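Local atomic coordinates of odorant-binding protein 47 (Anopheles gambiae, PDB entry 3PM2), a protein that binds hydrophobic odorants such as indole, menthol and decanal and is thought to carry them through the aqueous fluid around olfactory sensory dendrites. Residues R43-R52 / A116-E127. Numbering follows the deposited sequence.
Sequences RQMAMEGIPR and AGAKLTPAFEGE
R43 and F124 form a cation-pi stack at the edge of this mainly helical C-plus odorant-binding fold, where the end of helix 27-44 and the loop after it pack against the end of helix 111-118 and its loop. The guanidinium lies almost flat over one ring face, planes 14° apart, with R43 CZ 3.8 Å from the centroid of the F124 ring; the bend at chi3 (72°) turns the guanidinium onto the ring, and R43 CD adds a CH-pi contact. CB of E127 covers the opposite face, while M47 SD lies at the ring's edge, in its plane, in a Met-aromatic contact.

The polar hub is the buried E127. Its extended chain, CG anti to the backbone N (chi1 -177°), carries the carboxylate across to Q44 and R52. Q44 NE2 donates to the anti lone pair of E127 OE2 at 2.9 Å, and R52 NH1 makes a salt bridge to E127 OE1 at 3.1 Å. OE1 also accepts a hydrogen bond from A123 N, across the type II turn F124-E127.

I50 CD1 makes an apolar contact with A116 CB. L120 CD1 and M47 CE lie over opposite faces of the R52 guanidinium, offset toward its rim. At that guanidinium's edge sits a water that donates to T121 O, 2.8 Å from the water oxygen.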
loop_
_atom_site.group_PDB
_atom_site.type_symbol
_atom_site.label_atom_id
_atom_site.label_comp_id
_atom_site.label_asym_id
_atom_site.label_seq_id
_atom_site.Cartn_x
_atom_site.Cartn_y
_atom_site.Cartn_z
ATOM N N ARG A 43 -2.422 11.207 11.339
ATOM C CA ARG A 43 -1.613 12.217 12.026
ATOM C C ARG A 43 -0.244 12.335 11.359
ATOM O O ARG A 43 0.268 13.443 11.167
ATOM C CB ARG A 43 -1.434 11.873 13.516
ATOM C CG ARG A 43 -2.661 12.206 14.349
ATOM C CD ARG A 43 -2.329 12.362 15.821
ATOM N NE ARG A 43 -1.594 13.598 16.118
ATOM C CZ ARG A 43 -1.390 14.055 17.347
ATOM N NH1 ARG A 43 -1.854 13.387 18.399
ATOM N NH2 ARG A 43 -0.727 15.183 17.536
ATOM N N GLN A 44 0.356 11.186 11.015
ATOM C CA GLN A 44 1.682 11.158 10.363
ATOM C C GLN A 44 1.678 11.779 8.958
ATOM O O GLN A 44 2.730 12.229 8.508
ATOM C CB GLN A 44 2.269 9.755 10.346
ATOM C CG GLN A 44 2.575 9.192 11.752
ATOM C CD GLN A 44 2.995 7.752 11.647
ATOM O OE1 GLN A 44 2.472 6.985 10.826
ATOM N NE2 GLN A 44 3.990 7.369 12.437
ATOM N N MET A 45 0.521 11.849 8.280
ATOM C CA MET A 45 0.450 12.536 6.978
ATOM C C MET A 45 0.636 14.050 7.113
ATOM O O MET A 45 0.854 14.716 6.102
ATOM C CB MET A 45 -0.929 12.354 6.339
ATOM C CG MET A 45 -1.135 11.042 5.755
ATOM S SD MET A 45 -2.846 11.059 5.185
ATOM C CE MET A 45 -3.206 9.398 5.538
ATOM N N ALA A 46 0.443 14.603 8.327
ATOM C CA ALA A 46 0.519 16.039 8.605
ATOM C C ALA A 46 1.815 16.379 9.333
ATOM O O ALA A 46 1.861 17.333 10.126
ATOM C CB ALA A 46 -0.694 16.460 9.447
ATOM N N MET A 47 2.874 15.604 9.073
ATOM C CA MET A 47 4.169 15.843 9.710
ATOM C C MET A 47 5.234 16.000 8.652
ATOM O O MET A 47 5.275 15.236 7.694
ATOM C CB MET A 47 4.522 14.755 10.718
ATOM C CG MET A 47 3.586 14.758 11.926
ATOM S SD MET A 47 3.680 13.226 12.833
ATOM C CE MET A 47 5.166 13.496 13.661
ATOM N N GLU A 48 6.049 17.029 8.791
ATOM C CA GLU A 48 7.088 17.309 7.805
ATOM C C GLU A 48 8.308 16.429 8.036
ATOM O O GLU A 48 8.384 15.725 9.043
ATOM C CB GLU A 48 7.485 18.786 7.841
ATOM C CG GLU A 48 8.267 19.201 9.068
ATOM C CD GLU A 48 8.576 20.680 9.166
ATOM O OE1 GLU A 48 8.253 21.439 8.224
ATOM O OE2 GLU A 48 9.129 21.082 10.212
ATOM N N GLY A 49 9.264 16.515 7.112
ATOM C CA GLY A 49 10.519 15.784 7.218
ATOM C C GLY A 49 10.479 14.403 6.605
ATOM O O GLY A 49 9.745 14.138 5.655
ATOM N N ILE A 50 11.340 13.529 7.103
ATOM C CA ILE A 50 11.465 12.171 6.575
ATOM C C ILE A 50 10.120 11.428 6.685
ATOM O O ILE A 50 9.500 11.519 7.764
ATOM C CB ILE A 50 12.589 11.449 7.357
ATOM C CG1 ILE A 50 13.938 12.175 7.128
ATOM C CG2 ILE A 50 12.676 9.947 7.005
ATOM C CD1 ILE A 50 14.946 11.892 8.188
ATOM N N PRO A 51 9.636 10.763 5.584
ATOM C CA PRO A 51 8.358 10.020 5.656
ATOM C C PRO A 51 8.348 9.047 6.838
ATOM O O PRO A 51 9.358 8.423 7.137
ATOM C CB PRO A 51 8.298 9.284 4.317
ATOM C CG PRO A 51 9.053 10.206 3.371
ATOM C CD PRO A 51 10.229 10.638 4.232
ATOM N N ARG A 52 7.232 9.020 7.585
ATOM C CA ARG A 52 7.144 8.176 8.780
ATOM C C ARG A 52 6.514 6.859 8.346
ATOM O O ARG A 52 5.562 6.878 7.564
ATOM C CB ARG A 52 6.293 8.877 9.887
ATOM C CG ARG A 52 6.722 10.319 10.167
ATOM C CD ARG A 52 6.532 10.738 11.615
ATOM N NE ARG A 52 7.611 11.650 11.946
ATOM C CZ ARG A 52 8.259 11.715 13.100
ATOM N NH1 ARG A 52 7.875 10.975 14.136
ATOM N NH2 ARG A 52 9.244 12.585 13.254
ATOM N N ALA A 116 16.402 5.828 7.705
ATOM C CA ALA A 116 16.315 6.999 8.576
ATOM C C ALA A 116 14.932 7.085 9.212
ATOM O O ALA A 116 14.826 7.360 10.409
ATOM C CB ALA A 116 16.616 8.246 7.793
ATOM N N GLY A 117 13.896 6.754 8.431
ATOM C CA GLY A 117 12.517 6.718 8.899
ATOM C C GLY A 117 12.345 5.714 10.032
ATOM O O GLY A 117 11.689 6.016 11.027
ATOM N N ALA A 118 12.988 4.554 9.924
ATOM C CA ALA A 118 12.938 3.524 10.966
ATOM C C ALA A 118 13.516 4.026 12.318
ATOM O O ALA A 118 13.142 3.514 13.382
ATOM C CB ALA A 118 13.711 2.310 10.505
ATOM N N LYS A 119 14.411 5.040 12.261
ATOM C CA LYS A 119 15.094 5.589 13.444
ATOM C C LYS A 119 14.447 6.841 14.049
ATOM O O LYS A 119 14.932 7.377 15.052
ATOM C CB LYS A 119 16.576 5.791 13.136
ATOM C CG LYS A 119 17.288 4.488 12.733
ATOM C CD LYS A 119 18.691 4.432 13.283
ATOM C CE LYS A 119 19.565 3.391 12.614
ATOM N NZ LYS A 119 20.905 3.300 13.276
ATOM N N LEU A 120 13.298 7.264 13.494
ATOM C CA LEU A 120 12.600 8.439 13.996
ATOM C C LEU A 120 12.083 8.197 15.423
ATOM O O LEU A 120 11.791 7.069 15.804
ATOM C CB LEU A 120 11.420 8.796 13.058
ATOM C CG LEU A 120 11.797 9.290 11.650
ATOM C CD1 LEU A 120 10.565 9.325 10.728
ATOM C CD2 LEU A 120 12.483 10.651 11.695
ATOM N N THR A 121 12.026 9.250 16.207
ATOM C CA THR A 121 11.523 9.173 17.578
ATOM C C THR A 121 10.101 9.697 17.615
ATOM O O THR A 121 9.785 10.566 16.808
ATOM C CB THR A 121 12.456 9.894 18.563
ATOM O OG1 THR A 121 12.668 11.232 18.135
ATOM C CG2 THR A 121 13.780 9.191 18.722
ATOM N N PRO A 122 9.231 9.196 18.537
ATOM C CA PRO A 122 7.838 9.685 18.586
ATOM C C PRO A 122 7.732 11.210 18.693
ATOM O O PRO A 122 8.388 11.801 19.543
ATOM C CB PRO A 122 7.271 8.968 19.814
ATOM C CG PRO A 122 8.060 7.717 19.904
ATOM C CD PRO A 122 9.448 8.132 19.543
ATOM N N ALA A 123 7.009 11.857 17.760
ATOM C CA ALA A 123 6.890 13.330 17.759
ATOM C C ALA A 123 5.585 13.853 18.343
ATOM O O ALA A 123 5.397 15.065 18.456
ATOM C CB ALA A 123 7.146 13.895 16.369
ATOM N N PHE A 124 4.692 12.941 18.710
ATOM C CA PHE A 124 3.529 13.286 19.519
ATOM C C PHE A 124 3.130 12.131 20.431
ATOM O O PHE A 124 3.658 11.025 20.316
ATOM C CB PHE A 124 2.353 13.682 18.625
ATOM C CG PHE A 124 1.836 12.559 17.772
ATOM C CD1 PHE A 124 0.962 11.621 18.293
ATOM C CD2 PHE A 124 2.224 12.442 16.448
ATOM C CE1 PHE A 124 0.485 10.586 17.511
ATOM C CE2 PHE A 124 1.750 11.410 15.660
ATOM C CZ PHE A 124 0.879 10.481 16.192
ATOM N N GLU A 125 2.194 12.395 21.336
ATOM C CA GLU A 125 1.925 11.487 22.446
ATOM C C GLU A 125 1.299 10.186 21.955
ATOM O O GLU A 125 0.234 10.192 21.339
ATOM C CB GLU A 125 1.010 12.156 23.474
ATOM C CG GLU A 125 1.745 12.772 24.652
ATOM C CD GLU A 125 2.831 11.866 25.200
ATOM O OE1 GLU A 125 4.019 12.240 25.112
ATOM O OE2 GLU A 125 2.495 10.780 25.717
ATOM N N GLY A 126 1.969 9.072 22.232
ATOM C CA GLY A 126 1.467 7.761 21.847
ATOM C C GLY A 126 1.753 7.361 20.410
ATOM O O GLY A 126 1.161 6.403 19.909
ATOM N N GLU A 127 2.624 8.098 19.720
ATOM C CA GLU A 127 2.975 7.728 18.343
ATOM C C GLU A 127 3.855 6.488 18.381
ATOM O O GLU A 127 4.904 6.509 19.015
ATOM C CB GLU A 127 3.742 8.849 17.644
ATOM C CG GLU A 127 4.054 8.502 16.186
ATOM C CD GLU A 127 4.924 9.493 15.450
ATOM O OE1 GLU A 127 5.539 10.353 16.114
ATOM O OE2 GLU A 127 4.989 9.411 14.204
HETATM O O HOH W 1 10.796 12.702 15.226
#